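Local coordinates for protein cellulosomal scaffoldin (Acetivibrio cellulolyticus, PDB 4WI0) that forms the X module and type II dockerin that plug the scaffoldin into a cohesin, the whole protein probably also cleaving beta-1,4-glucosidic bonds of cellulose, at residues 1-6 with 44-49; 9-14 with 86-91; 55-60 with 70-75. The protein carries 1 engineered substitution. All coordinates share one frame; numbering follows the deposited sequence.

Contact 1: 1-6 with 44-49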
# COMPACT_ATOMS: atom_id res chain seq x y z
N GLY B 1 41.44 12.73 -8.77
CA GLY B 1 41.52 11.43 -9.50
C GLY B 1 40.39 11.23 -10.49
O GLY B 1 40.41 11.77 -11.59
N THR B 2 39.38 10.47 -10.08
CA THR B 2 38.30 10.05 -10.97
C THR B 2 36.93 10.49 -10.46
O THR B 2 36.78 10.89 -9.31
CB THR B 2 38.29 8.51 -11.15
OG1 THR B 2 37.81 7.89 -9.95
CG2 THR B 2 39.68 7.98 -11.48
N THR B 3 35.94 10.41 -11.34
CA THR B 3 34.55 10.68 -10.97
C THR B 3 33.76 9.37 -10.95
O THR B 3 33.72 8.65 -11.95
CB THR B 3 33.88 11.64 -11.97
OG1 THR B 3 34.66 12.83 -12.08
CG2 THR B 3 32.48 12.00 -11.52
N VAL B 4 33.13 9.08 -9.81
CA VAL B 4 32.19 7.97 -9.70
C VAL B 4 30.77 8.55 -9.74
O VAL B 4 30.43 9.42 -8.93
CB VAL B 4 32.43 7.17 -8.39
CG1 VAL B 4 31.49 5.98 -8.30
CG2 VAL B 4 33.87 6.68 -8.33
N SER B 5 29.96 8.10 -10.70
CA SER B 5 28.59 8.59 -10.87
C SER B 5 27.56 7.45 -11.04
O SER B 5 27.91 6.28 -11.18
CB SER B 5 28.53 9.53 -12.08
OG SER B 5 28.91 8.84 -13.26
N GLY B 6 26.28 7.81 -11.03
CA GLY B 6 25.21 6.84 -11.26
C GLY B 6 23.82 7.32 -10.90
O GLY B 6 23.62 8.51 -10.61
N TYR B 44 20.27 11.24 -9.74
CA TYR B 44 21.66 11.24 -10.18
C TYR B 44 22.62 11.71 -9.09
O TYR B 44 22.37 12.71 -8.43
CB TYR B 44 21.81 12.13 -11.42
CG TYR B 44 23.22 12.21 -11.93
CD1 TYR B 44 23.80 11.12 -12.59
CD2 TYR B 44 23.97 13.36 -11.77
CE1 TYR B 44 25.10 11.19 -13.06
CE2 TYR B 44 25.27 13.44 -12.25
CZ TYR B 44 25.83 12.35 -12.89
OH TYR B 44 27.11 12.44 -13.35
N PHE B 45 23.74 11.01 -8.93
CA PHE B 45 24.80 11.44 -8.02
C PHE B 45 26.16 11.49 -8.72
O PHE B 45 26.39 10.76 -9.69
CB PHE B 45 24.92 10.51 -6.81
CG PHE B 45 25.39 9.13 -7.15
CD1 PHE B 45 24.48 8.15 -7.55
CD2 PHE B 45 26.73 8.80 -7.08
CE1 PHE B 45 24.91 6.87 -7.87
CE2 PHE B 45 27.17 7.52 -7.39
CZ PHE B 45 26.26 6.56 -7.79
N GLU B 46 27.05 12.31 -8.18
CA GLU B 46 28.39 12.48 -8.73
C GLU B 46 29.39 12.74 -7.61
O GLU B 46 29.24 13.69 -6.85
CB GLU B 46 28.39 13.66 -9.70
CG GLU B 46 29.40 13.57 -10.81
CD GLU B 46 29.29 14.76 -11.73
OE1 GLU B 46 28.58 14.65 -12.75
OE2 GLU B 46 29.88 15.80 -11.41
N ILE B 47 30.41 11.89 -7.50
CA ILE B 47 31.46 12.08 -6.51
C ILE B 47 32.80 12.25 -7.24
O ILE B 47 33.25 11.35 -7.95
CB ILE B 47 31.55 10.90 -5.53
CG1 ILE B 47 30.18 10.61 -4.91
CG2 ILE B 47 32.58 11.20 -4.44
CD1 ILE B 47 30.05 9.25 -4.25
N LYS B 48 33.45 13.39 -7.02
CA LYS B 48 34.67 13.74 -7.73
C LYS B 48 35.90 13.44 -6.90
O LYS B 48 35.80 13.19 -5.71
CB LYS B 48 34.65 15.23 -8.08
CG LYS B 48 33.47 15.65 -8.95
CD LYS B 48 33.42 17.16 -9.12
CE LYS B 48 32.29 17.56 -10.05
NZ LYS B 48 32.17 19.04 -10.17
N ASP B 49 37.06 13.49 -7.55
CA ASP B 49 38.37 13.33 -6.89
C ASP B 49 38.53 12.02 -6.14
O ASP B 49 39.18 11.96 -5.09
CB ASP B 49 38.66 14.51 -5.95
CG ASP B 49 38.67 15.86 -6.66
OD1 ASP B 49 38.99 15.93 -7.86
OD2 ASP B 49 38.35 16.87 -5.99
O HOH W 1 37.08 13.66 -10.90
O HOH W 2 27.54 9.55 -15.19
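V4 and I47 form a hydrogen-bonded antiparallel pair at the middle of this contact, where strand 2-10, the central one of a three-stranded mixed sheet, meets the outer strand 44-50. The sheet belongs to the X module, a small beta sandwich consistent with its carboxypeptidase regulatory-like, transthyretin-clan family. The strand axes of the two segments pass 4.7 Å apart at 167°, nearly antiparallel.

Backbone bonds supply the register. V4 N reaches I47 O at 2.9 Å, and the return bond from I47 N to V4 O closes the pair. G6 and F45 repeat the pattern: F45 N to G6 O is 3.0 Å, while G6 N to F45 O is longer, 3.2 Å. Between them S5 and E46 form a non-hydrogen-bonded pair.

Apolar packing lies on the face that carries V4, F45 and I47, which turns to strand 27-31 of the second sheet. F45 holds CG between its backbone N and carbonyl carbon (chi1 67°), and this folds the ring across the neighbouring strand at G6. G6 N sits 3.4 Å above the ring plane, displaced toward the rim, so the phenyl lies over a position that lacks a side chain, a case of aromatic rescue of glycine.

The face with T3, S5, Y44 and E46 is more polar and more open. T3 CG2 packs obliquely on E46 CG at 3.5 Å, T3 OG1 binds a water at 2.8 Å, and S5 CB approaches Y44 OH. E46 has a partner on its own strand: Y44 OH donates to the anti lone pair of E46 OE1 at 2.7 Å, with OE1 at the edge of the Y44 ring, in its plane.

Contact 2: 9-14 with 86-91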
# COMPACT_ATOMS: atom_id res chain seq x y z
N ASN B 9 17.13 4.84 -7.76
CA ASN B 9 15.67 4.95 -7.82
C ASN B 9 15.05 4.14 -6.67
O ASN B 9 15.55 3.08 -6.32
CB ASN B 9 15.13 4.32 -9.11
CG ASN B 9 15.13 5.25 -10.32
OD1 ASN B 9 14.56 4.88 -11.35
ND2 ASN B 9 15.76 6.42 -10.24
N PRO B 10 13.93 4.62 -6.09
CA PRO B 10 13.23 3.77 -5.12
C PRO B 10 12.52 2.62 -5.84
O PRO B 10 12.12 2.79 -7.01
CB PRO B 10 12.21 4.72 -4.49
CG PRO B 10 11.96 5.74 -5.54
CD PRO B 10 13.24 5.91 -6.29
N ASP B 11 12.38 1.47 -5.19
CA ASP B 11 11.70 0.32 -5.80
C ASP B 11 10.17 0.39 -5.63
O ASP B 11 9.56 -0.41 -4.91
CB ASP B 11 12.25 -1.01 -5.26
CG ASP B 11 11.70 -2.21 -6.00
OD1 ASP B 11 11.16 -2.04 -7.11
OD2 ASP B 11 11.79 -3.33 -5.48
N PHE B 12 9.56 1.36 -6.31
CA PHE B 12 8.10 1.44 -6.45
C PHE B 12 7.76 2.44 -7.56
O PHE B 12 8.57 3.30 -7.91
CB PHE B 12 7.39 1.82 -5.12
CG PHE B 12 7.85 3.12 -4.50
CD1 PHE B 12 7.43 4.35 -5.01
CD2 PHE B 12 8.66 3.12 -3.38
CE1 PHE B 12 7.85 5.54 -4.43
CE2 PHE B 12 9.07 4.30 -2.79
CZ PHE B 12 8.67 5.51 -3.31
N VAL B 13 6.56 2.29 -8.11
CA VAL B 13 6.14 3.10 -9.26
C VAL B 13 5.85 4.55 -8.84
O VAL B 13 5.25 4.78 -7.79
CB VAL B 13 4.92 2.47 -9.99
CG1 VAL B 13 5.25 1.05 -10.44
CG2 VAL B 13 3.67 2.47 -9.12
N THR B 14 6.29 5.51 -9.65
CA THR B 14 6.13 6.93 -9.35
C THR B 14 5.35 7.64 -10.44
O THR B 14 4.98 7.03 -11.44
CB THR B 14 7.50 7.63 -9.20
OG1 THR B 14 8.23 7.54 -10.43
CG2 THR B 14 8.32 6.99 -8.08
N PRO B 86 18.87 1.74 -13.04
CA PRO B 86 19.39 2.33 -11.80
C PRO B 86 19.61 1.29 -10.72
O PRO B 86 19.15 0.16 -10.83
CB PRO B 86 18.26 3.26 -11.35
CG PRO B 86 17.04 2.62 -11.90
CD PRO B 86 17.44 2.05 -13.23
N ILE B 87 20.30 1.70 -9.66
CA ILE B 87 20.35 0.93 -8.42
C ILE B 87 19.03 1.19 -7.68
O ILE B 87 18.64 2.34 -7.46
CB ILE B 87 21.56 1.36 -7.57
CG1 ILE B 87 22.85 1.02 -8.31
CG2 ILE B 87 21.54 0.69 -6.20
CD1 ILE B 87 24.04 1.83 -7.82
N LEU B 88 18.35 0.12 -7.32
CA LEU B 88 17.09 0.23 -6.60
C LEU B 88 17.32 0.21 -5.09
O LEU B 88 18.20 -0.49 -4.61
CB LEU B 88 16.15 -0.89 -7.03
CG LEU B 88 15.73 -0.81 -8.51
CD1 LEU B 88 14.66 -1.84 -8.81
CD2 LEU B 88 15.25 0.57 -8.90
N MET B 89 16.54 1.03 -4.38
CA MET B 89 16.54 1.08 -2.91
C MET B 89 15.14 0.72 -2.38
O MET B 89 14.12 1.19 -2.92
CB MET B 89 16.94 2.46 -2.41
CG MET B 89 18.41 2.80 -2.65
SD MET B 89 19.52 1.80 -1.63
CE MET B 89 19.16 2.53 -0.04
N TRP B 90 15.09 -0.11 -1.34
CA TRP B 90 13.81 -0.62 -0.81
C TRP B 90 13.29 0.20 0.36
O TRP B 90 13.91 0.24 1.44
CB TRP B 90 13.92 -2.09 -0.39
CG TRP B 90 14.47 -3.00 -1.46
CD1 TRP B 90 14.54 -2.76 -2.80
CD2 TRP B 90 14.99 -4.32 -1.26
NE1 TRP B 90 15.08 -3.84 -3.44
CE2 TRP B 90 15.37 -4.81 -2.52
CE3 TRP B 90 15.17 -5.14 -0.14
CZ2 TRP B 90 15.92 -6.08 -2.70
CZ3 TRP B 90 15.72 -6.40 -0.31
CH2 TRP B 90 16.09 -6.86 -1.58
N ALA B 91 12.17 0.88 0.15
CA ALA B 91 11.52 1.65 1.21
C ALA B 91 10.90 0.73 2.25
O ALA B 91 10.50 -0.39 1.94
CB ALA B 91 10.43 2.54 0.62
O HOH W 3 10.52 -0.32 -2.31
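A chi1 of -86° sets N9 CG beside its own backbone N, and the carboxamide comes to lie obliquely across the P86 ring, with OD1 3.4 Å from P86 CG. D11 takes the other course: CG stands anti to the backbone N (chi1 -173°), and the side chain runs alongside W90 in the same direction, CB lying 3.8 Å from W90 CD1. D11 OD2 is held by H148 NE2, and H148 in turn stacks on the W90 ring.

The backbones pair in parallel. N9 N bonds I87 O at 2.9 Å, N9 O accepts M89 N at 3.0 Å, and D11 N closes on M89 O at 2.9 Å. L88 lies on the same face as N9, its CD2 3.8 Å from N9 CB. Past D11, the centre of an inverse gamma turn, direct bonding gives way to a water that donates to D11 O and accepts from A91 N. F12 brings its ring edge to A91 CB at 4.1 Å, and the same side chain touches N132, a calcium ligand.

The arrangement is the parallel strand pair of the sandwich-like X module, unravelling where that module abuts the EF-hand-related dockerin.

Contact 3: 55-60 with 70-75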
# COMPACT_ATOMS: atom_id res chain seq x y z
N TYR B 55 36.43 -0.53 -3.65
CA TYR B 55 35.63 -0.01 -2.55
C TYR B 55 34.30 -0.71 -2.39
O TYR B 55 33.76 -1.31 -3.33
CB TYR B 55 35.31 1.48 -2.77
CG TYR B 55 36.51 2.38 -2.96
CD1 TYR B 55 37.24 2.85 -1.87
CD2 TYR B 55 36.91 2.76 -4.23
CE1 TYR B 55 38.34 3.68 -2.05
CE2 TYR B 55 38.02 3.59 -4.42
CZ TYR B 55 38.72 4.05 -3.33
OH TYR B 55 39.81 4.86 -3.52
N THR B 56 33.76 -0.60 -1.18
CA THR B 56 32.35 -0.84 -0.94
C THR B 56 31.65 0.50 -1.05
O THR B 56 32.12 1.49 -0.50
CB THR B 56 32.14 -1.43 0.46
OG1 THR B 56 32.85 -2.67 0.55
CG2 THR B 56 30.66 -1.68 0.73
N VAL B 57 30.54 0.55 -1.79
CA VAL B 57 29.72 1.76 -1.88
C VAL B 57 28.46 1.55 -1.05
O VAL B 57 27.79 0.53 -1.20
CB VAL B 57 29.37 2.09 -3.34
CG1 VAL B 57 28.47 3.31 -3.43
CG2 VAL B 57 30.66 2.36 -4.13
N LYS B 58 28.15 2.51 -0.16
CA LYS B 58 27.02 2.39 0.75
C LYS B 58 25.97 3.45 0.45
O LYS B 58 26.30 4.63 0.29
CB LYS B 58 27.46 2.49 2.21
CG LYS B 58 26.31 2.29 3.20
CD LYS B 58 26.78 1.79 4.56
CE LYS B 58 27.48 2.88 5.35
NZ LYS B 58 27.84 2.43 6.72
N ILE B 59 24.71 3.03 0.38
CA ILE B 59 23.61 3.92 0.04
C ILE B 59 22.60 3.93 1.17
O ILE B 59 22.13 2.88 1.60
CB ILE B 59 22.93 3.53 -1.28
CG1 ILE B 59 23.96 3.38 -2.41
CG2 ILE B 59 21.89 4.57 -1.68
CD1 ILE B 59 24.41 1.96 -2.66
N THR B 60 22.26 5.13 1.64
CA THR B 60 21.37 5.29 2.78
C THR B 60 20.32 6.37 2.51
O THR B 60 20.54 7.30 1.73
CB THR B 60 22.15 5.65 4.07
OG1 THR B 60 22.80 6.92 3.92
CG2 THR B 60 23.23 4.61 4.38
N ALA B 70 29.49 -4.27 -2.88
CA ALA B 70 30.87 -4.71 -2.69
C ALA B 70 31.67 -4.69 -3.99
O ALA B 70 31.10 -4.69 -5.09
CB ALA B 70 30.89 -6.11 -2.10
N ASN B 71 33.00 -4.69 -3.86
CA ASN B 71 33.90 -4.88 -4.99
C ASN B 71 33.66 -3.91 -6.14
O ASN B 71 33.59 -4.31 -7.31
CB ASN B 71 33.81 -6.33 -5.50
CG ASN B 71 34.06 -7.35 -4.40
OD1 ASN B 71 35.07 -7.27 -3.71
ND2 ASN B 71 33.15 -8.31 -4.23
N VAL B 72 33.51 -2.63 -5.81
CA VAL B 72 33.41 -1.58 -6.82
C VAL B 72 34.83 -1.17 -7.18
O VAL B 72 35.53 -0.51 -6.40
CB VAL B 72 32.58 -0.37 -6.33
CG1 VAL B 72 32.43 0.65 -7.45
CG2 VAL B 72 31.21 -0.83 -5.85
N SER B 73 35.26 -1.58 -8.37
CA SER B 73 36.63 -1.41 -8.82
C SER B 73 36.72 -0.13 -9.64
O SER B 73 36.04 0.00 -10.66
CB SER B 73 37.05 -2.62 -9.65
OG SER B 73 38.39 -2.51 -10.09
N VAL B 74 37.54 0.82 -9.19
CA VAL B 74 37.65 2.12 -9.85
C VAL B 74 39.07 2.31 -10.40
O VAL B 74 40.03 2.44 -9.64
CB VAL B 74 37.33 3.26 -8.87
CG1 VAL B 74 37.45 4.61 -9.56
CG2 VAL B 74 35.94 3.09 -8.27
N THR B 75 39.19 2.33 -11.73
CA THR B 75 40.46 2.56 -12.42
C THR B 75 40.49 3.85 -13.25
O THR B 75 41.55 4.30 -13.68
CB THR B 75 40.80 1.38 -13.35
OG1 THR B 75 39.78 1.22 -14.34
CG2 THR B 75 40.95 0.09 -12.56
O HOH W 4 34.24 -4.15 -1.47
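Y55 and V72 form the hydrogen-bonded antiparallel pair of a beta hairpin, strands 53-60 and 67-74, at the border of the four-stranded sheet of the X module. Y55 N bonds V72 O at 2.9 Å, and V72 N bonds Y55 O at 2.8 Å. The axes of the short segments stand 110° apart; beyond T56 the hairpin continues with partners earlier than A70, V57 pairing with I69 and I59 with R67.

A beta bulge interrupts the pairing here. T56 lies against A70, and the V57 to I69 backbone pairing leaves N71 as an extra residue between A70 and V72. Its phi of 55° puts it in the left-handed region. N71 N reaches a water that also bonds T56 OG1, so the water links the bulge to the partner strand; the N71 N to water distance is 2.7 Å.

From its CB outward, Y55 can be traced along the second strand. CB stands 4.1 Å from V72 O. Chi1 of -56° sets CG beside the backbone N, and the ring is thereby carried past the pair toward V74. CD2 is the atom that touches: V74 CG2 meets it at the ring edge, near the ring plane, at 4.2 Å. At the tip, OH leaves the hairpin and hydrogen-bonds A51 O, which ties down the end of the ring.

On the same face, where V57 and V72 are buried against L80 of strand 78-89, V72 packs tightly on its partner strand. Its CB is 3.4 Å from Y55 O, and its side chain crosses that of V57 at about a right angle, bringing V57 CG2 to V72 CG2 at 3.7 Å.

Overall arrangement
Contacts 1 and 2 share strand 2-10: one pairs it antiparallel with 44-50, the other parallel with 78-89. Contact 3 belongs to the opposing four-stranded sheet. Contacts 1 and 3, centres 12 Å apart, touch through V74, which packs on T2 and V4, so the sandwich closes between them. Contact 2 lies nearest the chain centre, about 7 Å away, against 18 Å and 16 Å, and meets contact 3 through M89 CE on I59 O. None is wholly core. Contacts 1 and 3 each set a buried apolar face behind a wetter side, whereas contact 2 faces the dockerin and adds aromatic and histidine partners.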